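Local atomic coordinates of cellulase CEL9M (Clostridium cellulolyticum, PDB entry 1IA6), a protein that probably hydrolyses internal beta-1,4-glucosidic linkages in cellulose and related beta-glucans, as a family 9 glycoside hydrolase. Residues A1-A9 against K334-D343; A311-K322 against G418-F429. All coordinates share one frame; numbering follows the deposited sequence. Where two conformers were deposited one is given.

Interactions 1 and 2 are adjacent helix-packing regions on the same side of the chain's centre, their centres 13 Å apart. Helices 306-323 and 327-341 follow each other in the chain, and the first packs on 418-429 in interaction 2 while the second meets the amino-terminal segment 1-9 in interaction 1. The two contacts join directly where Val337 CG2 touches Val422 CG2 at 3.4 Å, and again where Tyr6 CB lies 3.8 Å from Ile427 CG1. A nickel ion sits at the outer side of interaction 1, about 12 Å from the side chain of Ala426 in interaction 2. Both contacts lie away from Asp401 and Glu410, the predicted catalytic residues.

Interaction 1. Residues A1-A9 against K334-D343; sequences AGTHDYSTA and KKQVDYILGD. With NI (nickel (II) ion), chain D.
A nickel ion and a tyrosine packed on a helix join the amino-terminal residues 1-9 to the carboxyl-terminal end of helix 327-341. The metal is held by the terminal N and the carbonyl O of Ala1, by His4 NE2 at 2.1 Å, by Asp343 OD2 at 2.0 Å and by one water. Asp343 follows Gly342, whose positive phi closes the helix in a Schellman motif, and its OD1 also takes a weak hydrogen bond from Ala1 N. That same oxygen lies at the edge of the imidazole, near its plane, whereas the carboxylate of Asp338 is stacked obliquely beside the ring, planes 25° apart, with OD1 3.4 Å from His4 CD2.

Tyr6 fits as a knob among Lys334, Val337, Asp338 and Leu341. Its OH donates to the syn lone pair of Asp338 OD1 at 2.6 Å, the ring and carboxylate being nearly coplanar. Lys334 NZ, brought round by a bend at chi4 (-62°), forms a salt bridge with Asp338 OD2 at 2.8 Å, and the nickel-bound water donates to that oxygen too. The water thus links Asp338 to the metal as a second-shell residue. Toward the helix end, Leu341 CD1 packs 3.5 Å from Tyr6 CE1, and Leu341 CD2 reaches Ala9 CB. Chelation by the terminal amine and first carbonyl, joined by histidine, aspartate and a water, makes this an amino-terminal metal site.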
loop_
_atom_site.group_PDB
_atom_site.type_symbol
_atom_site.label_atom_id
_atom_site.label_comp_id
_atom_site.label_asym_id
_atom_site.label_seq_id
_atom_site.Cartn_x
_atom_site.Cartn_y
_atom_site.Cartn_z
ATOM N N ALA A 1 -18.243 -16.846 -11.448
ATOM C CA ALA A 1 -17.870 -17.292 -12.820
ATOM C C ALA A 1 -16.898 -18.464 -12.764
ATOM O O ALA A 1 -16.002 -18.503 -11.920
ATOM C CB ALA A 1 -17.249 -16.137 -13.592
ATOM N N GLY A 2 -17.078 -19.419 -13.672
ATOM C CA GLY A 2 -16.209 -20.581 -13.708
ATOM C C GLY A 2 -14.742 -20.220 -13.848
ATOM O O GLY A 2 -13.878 -20.859 -13.245
ATOM N N THR A 3 -14.457 -19.194 -14.644
ATOM C CA THR A 3 -13.085 -18.754 -14.860
ATOM C C THR A 3 -12.969 -17.235 -14.741
ATOM O O THR A 3 -13.910 -16.507 -15.054
ATOM C CB THR A 3 -12.582 -19.186 -16.250
ATOM O OG1 THR A 3 -11.201 -18.833 -16.390
ATOM C CG2 THR A 3 -13.391 -18.507 -17.347
ATOM N N HIS A 4 -11.813 -16.767 -14.281
ATOM C CA HIS A 4 -11.567 -15.336 -14.112
ATOM C C HIS A 4 -10.234 -14.933 -14.732
ATOM O O HIS A 4 -9.292 -15.724 -14.773
ATOM C CB HIS A 4 -11.574 -14.979 -12.623
ATOM C CG HIS A 4 -12.933 -15.020 -11.998
ATOM N ND1 HIS A 4 -13.849 -13.999 -12.143
ATOM C CD2 HIS A 4 -13.546 -15.974 -11.259
ATOM C CE1 HIS A 4 -14.968 -14.324 -11.519
ATOM N NE2 HIS A 4 -14.811 -15.516 -10.975
ATOM N N ASP A 5 -10.161 -13.696 -15.219
ATOM C CA ASP A 5 -8.938 -13.190 -15.835
ATOM C C ASP A 5 -8.109 -12.431 -14.802
ATOM O O ASP A 5 -8.153 -11.199 -14.738
ATOM C CB ASP A 5 -9.283 -12.264 -17.007
ATOM C CG ASP A 5 -8.060 -11.856 -17.814
ATOM O OD1 ASP A 5 -6.935 -12.275 -17.464
ATOM O OD2 ASP A 5 -8.227 -11.115 -18.805
ATOM N N TYR A 6 -7.353 -13.170 -13.994
ATOM C CA TYR A 6 -6.518 -12.564 -12.959
ATOM C C TYR A 6 -5.336 -11.807 -13.558
ATOM O O TYR A 6 -4.843 -10.851 -12.968
ATOM C CB TYR A 6 -5.985 -13.635 -12.006
ATOM C CG TYR A 6 -7.063 -14.440 -11.312
ATOM C CD1 TYR A 6 -7.964 -13.834 -10.439
ATOM C CD2 TYR A 6 -7.186 -15.807 -11.540
ATOM C CE1 TYR A 6 -8.966 -14.575 -9.811
ATOM C CE2 TYR A 6 -8.181 -16.556 -10.919
ATOM C CZ TYR A 6 -9.067 -15.935 -10.058
ATOM O OH TYR A 6 -10.062 -16.673 -9.462
ATOM N N SER A 7 -4.889 -12.249 -14.729
ATOM C CA SER A 7 -3.765 -11.625 -15.416
ATOM C C SER A 7 -4.038 -10.167 -15.776
ATOM O O SER A 7 -3.215 -9.287 -15.504
ATOM C CB SER A 7 -3.436 -12.411 -16.689
ATOM O OG SER A 7 -2.331 -11.844 -17.367
ATOM N N THR A 8 -5.188 -9.915 -16.395
ATOM C CA THR A 8 -5.558 -8.565 -16.796
ATOM C C THR A 8 -5.812 -7.690 -15.573
ATOM O O THR A 8 -5.469 -6.509 -15.563
ATOM C CB THR A 8 -6.811 -8.574 -17.696
ATOM O OG1 THR A 8 -6.524 -9.296 -18.900
ATOM C CG2 THR A 8 -7.219 -7.153 -18.065
ATOM N N ALA A 9 -6.411 -8.269 -14.539
ATOM C CA ALA A 9 -6.684 -7.512 -13.321
ATOM C C ALA A 9 -5.359 -7.074 -12.700
ATOM O O ALA A 9 -5.231 -5.947 -12.225
ATOM C CB ALA A 9 -7.474 -8.363 -12.334
ATOM N N LYS A 334 -9.630 -17.053 -2.467
ATOM C CA LYS A 334 -10.172 -17.050 -3.816
ATOM C C LYS A 334 -11.561 -16.427 -3.871
ATOM O O LYS A 334 -11.887 -15.728 -4.823
ATOM C CB LYS A 334 -10.227 -18.469 -4.385
ATOM C CG LYS A 334 -10.546 -18.502 -5.872
ATOM C CD LYS A 334 -10.543 -19.923 -6.415
ATOM C CE LYS A 334 -10.624 -19.932 -7.935
ATOM N NZ LYS A 334 -11.883 -19.329 -8.444
ATOM N N LYS A 335 -12.378 -16.676 -2.853
ATOM C CA LYS A 335 -13.723 -16.114 -2.830
ATOM C C LYS A 335 -13.693 -14.592 -2.711
ATOM O O LYS A 335 -14.497 -13.900 -3.334
ATOM C CB LYS A 335 -14.539 -16.715 -1.684
ATOM C CG LYS A 335 -14.907 -18.179 -1.901
ATOM C CD LYS A 335 -15.851 -18.686 -0.819
ATOM C CE LYS A 335 -16.259 -20.132 -1.068
ATOM N NZ LYS A 335 -17.222 -20.613 -0.035
ATOM N N GLN A 336 -12.761 -14.069 -1.920
ATOM C CA GLN A 336 -12.656 -12.623 -1.751
ATOM C C GLN A 336 -12.211 -11.967 -3.049
ATOM O O GLN A 336 -12.752 -10.937 -3.452
ATOM C CB GLN A 336 -11.670 -12.282 -0.633
ATOM C CG GLN A 336 -12.039 -12.915 0.692
ATOM C CD GLN A 336 -13.499 -12.697 1.041
ATOM O OE1 GLN A 336 -13.929 -11.573 1.313
ATOM N NE2 GLN A 336 -14.274 -13.773 1.019
ATOM N N VAL A 337 -11.222 -12.565 -3.703
ATOM C CA VAL A 337 -10.728 -12.023 -4.961
ATOM C C VAL A 337 -11.810 -12.063 -6.030
ATOM O O VAL A 337 -12.046 -11.071 -6.723
ATOM C CB VAL A 337 -9.510 -12.813 -5.480
ATOM C CG1 VAL A 337 -9.104 -12.296 -6.848
ATOM C CG2 VAL A 337 -8.355 -12.682 -4.507
ATOM N N ASP A 338 -12.471 -13.209 -6.167
ATOM C CA ASP A 338 -13.518 -13.345 -7.174
ATOM C C ASP A 338 -14.672 -12.380 -6.930
ATOM O O ASP A 338 -15.298 -11.907 -7.877
ATOM C CB ASP A 338 -14.031 -14.789 -7.227
ATOM C CG ASP A 338 -12.985 -15.756 -7.761
ATOM O OD1 ASP A 338 -11.964 -15.286 -8.305
ATOM O OD2 ASP A 338 -13.185 -16.981 -7.644
ATOM N N TYR A 339 -14.944 -12.082 -5.663
ATOM C CA TYR A 339 -16.011 -11.147 -5.318
ATOM C C TYR A 339 -15.646 -9.769 -5.864
ATOM O O TYR A 339 -16.471 -9.089 -6.478
ATOM C CB TYR A 339 -16.189 -11.093 -3.796
ATOM C CG TYR A 339 -17.311 -10.189 -3.326
ATOM C CD1 TYR A 339 -17.165 -8.802 -3.331
ATOM C CD2 TYR A 339 -18.518 -10.722 -2.872
ATOM C CE1 TYR A 339 -18.191 -7.965 -2.893
ATOM C CE2 TYR A 339 -19.554 -9.895 -2.431
ATOM C CZ TYR A 339 -19.383 -8.518 -2.444
ATOM O OH TYR A 339 -20.396 -7.691 -2.009
ATOM N N ILE A 340 -14.396 -9.373 -5.648
ATOM C CA ILE A 340 -13.894 -8.086 -6.115
ATOM C C ILE A 340 -13.962 -7.977 -7.640
ATOM O O ILE A 340 -14.297 -6.923 -8.180
ATOM C CB ILE A 340 -12.429 -7.878 -5.640
ATOM C CG1 ILE A 340 -12.414 -7.660 -4.125
ATOM C CG2 ILE A 340 -11.783 -6.703 -6.376
ATOM C CD1 ILE A 340 -11.029 -7.676 -3.509
ATOM N N LEU A 341 -13.660 -9.075 -8.327
ATOM C CA LEU A 341 -13.667 -9.098 -9.785
ATOM C C LEU A 341 -15.050 -9.123 -10.438
ATOM O O LEU A 341 -15.163 -8.927 -11.651
ATOM C CB LEU A 341 -12.839 -10.283 -10.291
ATOM C CG LEU A 341 -11.354 -10.250 -9.914
ATOM C CD1 LEU A 341 -10.661 -11.516 -10.404
ATOM C CD2 LEU A 341 -10.704 -9.018 -10.516
ATOM N N GLY A 342 -16.098 -9.376 -9.659
ATOM C CA GLY A 342 -17.427 -9.384 -10.248
ATOM C C GLY A 342 -18.420 -10.406 -9.732
ATOM O O GLY A 342 -19.606 -10.317 -10.039
ATOM N N ASP A 343 -17.950 -11.379 -8.962
ATOM C CA ASP A 343 -18.826 -12.411 -8.411
ATOM C C ASP A 343 -19.516 -11.895 -7.158
ATOM O O ASP A 343 -19.198 -12.330 -6.054
ATOM C CB ASP A 343 -18.013 -13.651 -8.047
ATOM C CG ASP A 343 -17.733 -14.537 -9.237
ATOM O OD1 ASP A 343 -17.844 -14.062 -10.388
ATOM O OD2 ASP A 343 -17.392 -15.715 -9.010
HETATM NI NI NI D . -16.379 -16.775 -10.348
HETATM O O HOH W 1 -15.590 -18.162 -8.980
#

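Interaction 2. Residues A311-K322 against G418-F429; sequences AAESMVMLVYCK and GLVGVLAGAIKF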
loop_
_atom_site.group_PDB
_atom_site.type_symbol
_atom_site.label_atom_id
_atom_site.label_comp_id
_atom_site.label_asym_id
_atom_site.label_seq_id
_atom_site.Cartn_x
_atom_site.Cartn_y
_atom_site.Cartn_z
ATOM N N ALA A 311 -8.833 -7.782 0.689
ATOM C CA ALA A 311 -7.707 -8.078 -0.193
ATOM C C ALA A 311 -6.408 -8.249 0.596
ATOM O O ALA A 311 -5.615 -9.142 0.306
ATOM C CB ALA A 311 -7.543 -6.966 -1.228
ATOM N N ALA A 312 -6.194 -7.387 1.587
ATOM C CA ALA A 312 -4.985 -7.443 2.408
ATOM C C ALA A 312 -4.877 -8.748 3.200
ATOM O O ALA A 312 -3.814 -9.368 3.241
ATOM C CB ALA A 312 -4.940 -6.242 3.357
ATOM N N GLU A 313 -5.967 -9.171 3.829
ATOM C CA GLU A 313 -5.932 -10.414 4.595
ATOM C C GLU A 313 -5.705 -11.584 3.640
ATOM O O GLU A 313 -4.948 -12.504 3.940
ATOM C CB GLU A 313 -7.246 -10.610 5.360
ATOM C CG GLU A 313 -7.322 -11.890 6.201
ATOM C CD GLU A 313 -6.440 -11.863 7.445
ATOM O OE1 GLU A 313 -6.009 -10.769 7.869
ATOM O OE2 GLU A 313 -6.197 -12.947 8.016
ATOM N N SER A 314 -6.357 -11.544 2.482
ATOM C CA SER A 314 -6.210 -12.615 1.505
ATOM C C SER A 314 -4.767 -12.723 1.013
ATOM O O SER A 314 -4.257 -13.823 0.794
ATOM C CB SER A 314 -7.161 -12.387 0.328
ATOM O OG SER A 314 -8.511 -12.437 0.765
ATOM N N MET A 315 -4.102 -11.583 0.849
ATOM C CA MET A 315 -2.716 -11.601 0.399
ATOM C C MET A 315 -1.825 -12.308 1.424
ATOM O O MET A 315 -0.989 -13.137 1.061
ATOM C CB MET A 315 -2.197 -10.177 0.172
ATOM C CG MET A 315 -0.750 -10.154 -0.302
ATOM S SD MET A 315 0.015 -8.535 -0.235
ATOM C CE MET A 315 1.741 -9.001 -0.300
ATOM N N VAL A 316 -2.002 -11.976 2.701
ATOM C CA VAL A 316 -1.206 -12.593 3.757
ATOM C C VAL A 316 -1.430 -14.105 3.777
ATOM O O VAL A 316 -0.481 -14.880 3.908
ATOM C CB VAL A 316 -1.561 -12.003 5.143
ATOM C CG1 VAL A 316 -0.728 -12.677 6.229
ATOM C CG2 VAL A 316 -1.307 -10.500 5.143
ATOM N N MET A 317 -2.684 -14.524 3.641
ATOM C CA MET A 317 -2.997 -15.948 3.631
ATOM C C MET A 317 -2.323 -16.662 2.461
ATOM O O MET A 317 -1.865 -17.794 2.604
ATOM C CB MET A 317 -4.509 -16.167 3.555
ATOM C CG MET A 317 -5.262 -15.688 4.776
ATOM S SD MET A 317 -7.027 -16.007 4.624
ATOM C CE MET A 317 -7.523 -15.950 6.356
ATOM N N LEU A 318 -2.260 -16.009 1.303
ATOM C CA LEU A 318 -1.625 -16.636 0.143
ATOM C C LEU A 318 -0.108 -16.727 0.282
ATOM O O LEU A 318 0.512 -17.662 -0.229
ATOM C CB LEU A 318 -1.993 -15.893 -1.147
ATOM C CG LEU A 318 -3.464 -16.005 -1.560
ATOM C CD1 LEU A 318 -3.647 -15.400 -2.939
ATOM C CD2 LEU A 318 -3.896 -17.467 -1.564
ATOM N N VAL A 319 0.499 -15.761 0.965
ATOM C CA VAL A 319 1.945 -15.805 1.168
ATOM C C VAL A 319 2.217 -16.982 2.101
ATOM O O VAL A 319 3.154 -17.755 1.896
ATOM C CB VAL A 319 2.466 -14.501 1.810
ATOM C CG1 VAL A 319 3.949 -14.630 2.131
ATOM C CG2 VAL A 319 2.238 -13.338 0.860
ATOM N N TYR A 320 1.375 -17.119 3.121
ATOM C CA TYR A 320 1.493 -18.206 4.084
ATOM C C TYR A 320 1.357 -19.557 3.378
ATOM O O TYR A 320 2.073 -20.507 3.697
ATOM C CB TYR A 320 0.399 -18.076 5.148
ATOM C CG TYR A 320 0.368 -19.200 6.153
ATOM C CD1 TYR A 320 1.303 -19.264 7.185
ATOM C CD2 TYR A 320 -0.597 -20.203 6.074
ATOM C CE1 TYR A 320 1.273 -20.300 8.121
ATOM C CE2 TYR A 320 -0.633 -21.243 7.000
ATOM C CZ TYR A 320 0.303 -21.283 8.021
ATOM O OH TYR A 320 0.260 -22.302 8.949
ATOM N N CYS A 321 0.441 -19.635 2.416
ATOM C CA CYS A 321 0.206 -20.882 1.687
ATOM C C CYS A 321 1.369 -21.382 0.832
ATOM O O CYS A 321 1.365 -22.532 0.393
ATOM C CB CYS A 321 -1.051 -20.759 0.820
ATOM S SG CYS A 321 -2.581 -20.849 1.774
ATOM N N LYS A 322 2.357 -20.528 0.589
ATOM C CA LYS A 322 3.512 -20.942 -0.200
ATOM C C LYS A 322 4.217 -22.102 0.497
ATOM O O LYS A 322 4.591 -23.087 -0.141
ATOM C CB LYS A 322 4.497 -19.784 -0.370
ATOM C CG LYS A 322 4.014 -18.683 -1.300
ATOM C CD LYS A 322 5.027 -17.549 -1.392
ATOM C CE LYS A 322 6.366 -18.032 -1.938
ATOM N NZ LYS A 322 7.365 -16.927 -2.002
ATOM N N GLY A 418 -2.416 -3.825 -1.499
ATOM C CA GLY A 418 -2.809 -5.178 -1.146
ATOM C C GLY A 418 -3.461 -5.930 -2.292
ATOM O O GLY A 418 -3.367 -7.157 -2.361
ATOM N N LEU A 419 -4.125 -5.203 -3.186
ATOM C CA LEU A 419 -4.788 -5.820 -4.332
ATOM C C LEU A 419 -3.753 -6.419 -5.268
ATOM O O LEU A 419 -3.907 -7.546 -5.738
ATOM C CB LEU A 419 -5.628 -4.790 -5.097
ATOM C CG LEU A 419 -6.314 -5.311 -6.369
ATOM C CD1 LEU A 419 -7.317 -6.406 -6.007
ATOM C CD2 LEU A 419 -7.011 -4.175 -7.085
ATOM N N VAL A 420 -2.697 -5.663 -5.548
ATOM C CA VAL A 420 -1.648 -6.164 -6.427
ATOM C C VAL A 420 -1.104 -7.478 -5.872
ATOM O O VAL A 420 -0.947 -8.454 -6.605
ATOM C CB VAL A 420 -0.486 -5.159 -6.557
ATOM C CG1 VAL A 420 0.638 -5.768 -7.385
ATOM C CG2 VAL A 420 -0.977 -3.878 -7.208
ATOM N N GLY A 421 -0.830 -7.498 -4.571
ATOM C CA GLY A 421 -0.302 -8.695 -3.938
ATOM C C GLY A 421 -1.200 -9.918 -4.026
ATOM O O GLY A 421 -0.744 -11.001 -4.392
ATOM N N VAL A 422 -2.479 -9.761 -3.691
ATOM C CA VAL A 422 -3.395 -10.893 -3.740
ATOM C C VAL A 422 -3.592 -11.395 -5.171
ATOM O O VAL A 422 -3.695 -12.601 -5.398
ATOM C CB VAL A 422 -4.777 -10.551 -3.092
ATOM C CG1 VAL A 422 -5.579 -9.620 -3.980
ATOM C CG2 VAL A 422 -5.548 -11.840 -2.817
ATOM N N LEU A 423 -3.641 -10.484 -6.138
ATOM C CA LEU A 423 -3.802 -10.895 -7.529
ATOM C C LEU A 423 -2.567 -11.669 -7.996
ATOM O O LEU A 423 -2.679 -12.650 -8.733
ATOM C CB LEU A 423 -4.047 -9.677 -8.424
ATOM C CG LEU A 423 -5.457 -9.084 -8.308
ATOM C CD1 LEU A 423 -5.567 -7.805 -9.122
ATOM C CD2 LEU A 423 -6.475 -10.114 -8.793
ATOM N N ALA A 424 -1.387 -11.233 -7.568
ATOM C CA ALA A 424 -0.159 -11.927 -7.946
ATOM C C ALA A 424 -0.209 -13.335 -7.354
ATOM O O ALA A 424 0.193 -14.310 -7.997
ATOM C CB ALA A 424 1.066 -11.172 -7.424
ATOM N N GLY A 425 -0.714 -13.437 -6.129
ATOM C CA GLY A 425 -0.823 -14.734 -5.484
ATOM C C GLY A 425 -1.882 -15.603 -6.143
ATOM O O GLY A 425 -1.720 -16.818 -6.246
ATOM N N ALA A 426 -2.971 -14.984 -6.590
ATOM C CA ALA A 426 -4.050 -15.723 -7.240
ATOM C C ALA A 426 -3.538 -16.394 -8.509
ATOM O O ALA A 426 -3.883 -17.538 -8.805
ATOM C CB ALA A 426 -5.202 -14.783 -7.577
ATOM N N ILE A 427 -2.715 -15.672 -9.260
ATOM C CA ILE A 427 -2.158 -16.204 -10.493
ATOM C C ILE A 427 -1.326 -17.452 -10.221
ATOM O O ILE A 427 -1.344 -18.401 -11.003
ATOM C CB ILE A 427 -1.300 -15.132 -11.205
ATOM C CG1 ILE A 427 -2.220 -14.036 -11.752
ATOM C CG2 ILE A 427 -0.486 -15.759 -12.330
ATOM C CD1 ILE A 427 -1.499 -12.845 -12.335
ATOM N N LYS A 428 -0.614 -17.453 -9.101
ATOM C CA LYS A 428 0.227 -18.586 -8.730
ATOM C C LYS A 428 -0.563 -19.826 -8.322
ATOM O O LYS A 428 -0.266 -20.933 -8.765
ATOM C CB LYS A 428 1.163 -18.190 -7.582
ATOM C CG LYS A 428 1.987 -19.344 -7.024
ATOM C CD LYS A 428 2.841 -18.898 -5.851
ATOM C CE LYS A 428 3.573 -20.076 -5.219
ATOM N NZ LYS A 428 4.440 -20.791 -6.199
ATOM N N PHE A 429 -1.579 -19.636 -7.491
ATOM C CA PHE A 429 -2.376 -20.749 -6.990
ATOM C C PHE A 429 -3.581 -21.176 -7.817
ATOM O O PHE A 429 -3.921 -22.360 -7.850
ATOM C CB PHE A 429 -2.840 -20.437 -5.569
ATOM C CG PHE A 429 -1.732 -20.421 -4.563
ATOM C CD1 PHE A 429 -1.139 -21.608 -4.146
ATOM C CD2 PHE A 429 -1.283 -19.224 -4.026
ATOM C CE1 PHE A 429 -0.115 -21.599 -3.205
ATOM C CE2 PHE A 429 -0.260 -19.203 -3.085
ATOM C CZ PHE A 429 0.325 -20.392 -2.673
#
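Ala311 begins the contact by setting its CB over Leu419 CA, while its carbonyl O approaches Val422 CB at 3.8 Å. Ser314 CB then meets Val422 CG2 at 3.6 Å; its hydroxyl is engaged by Ala310 O within its own helix. Met315, its CG anti to the backbone N (chi1 -180°) and its chain extended, runs across the partner helix, with CG beside Gly421 C and Val422 N and SD 3.7 Å from Gly421 CA. Leu318 enters a hole formed by Val422, Gly425, Ala426 and Phe429, and Val422 enters the reciprocal hole among Ala311, Ser314, Met315 and Leu318. Leu318 and Phe429 run past each other in opposite senses, CD2 to CD2 at 4.0 Å, and Phe429 CE2 comes 3.3 Å from Leu318 O. Cys321 CB rests 3.8 Å from Phe429 CZ, and the backbone N of Lys322 lies at the edge of that ring, near its plane. Knobs-into-holes packing therefore joins helices 306-323 and 413-429, the axes of 311-322 and 418-429 approaching to 8.0 Å at 41°. Helix 327-341 closes over Leu318 and Val422, helix 64-80 covers Met315, and helix 6-15 lies against Leu423, within the (alpha/alpha)6 barrel of the family 9 catalytic module.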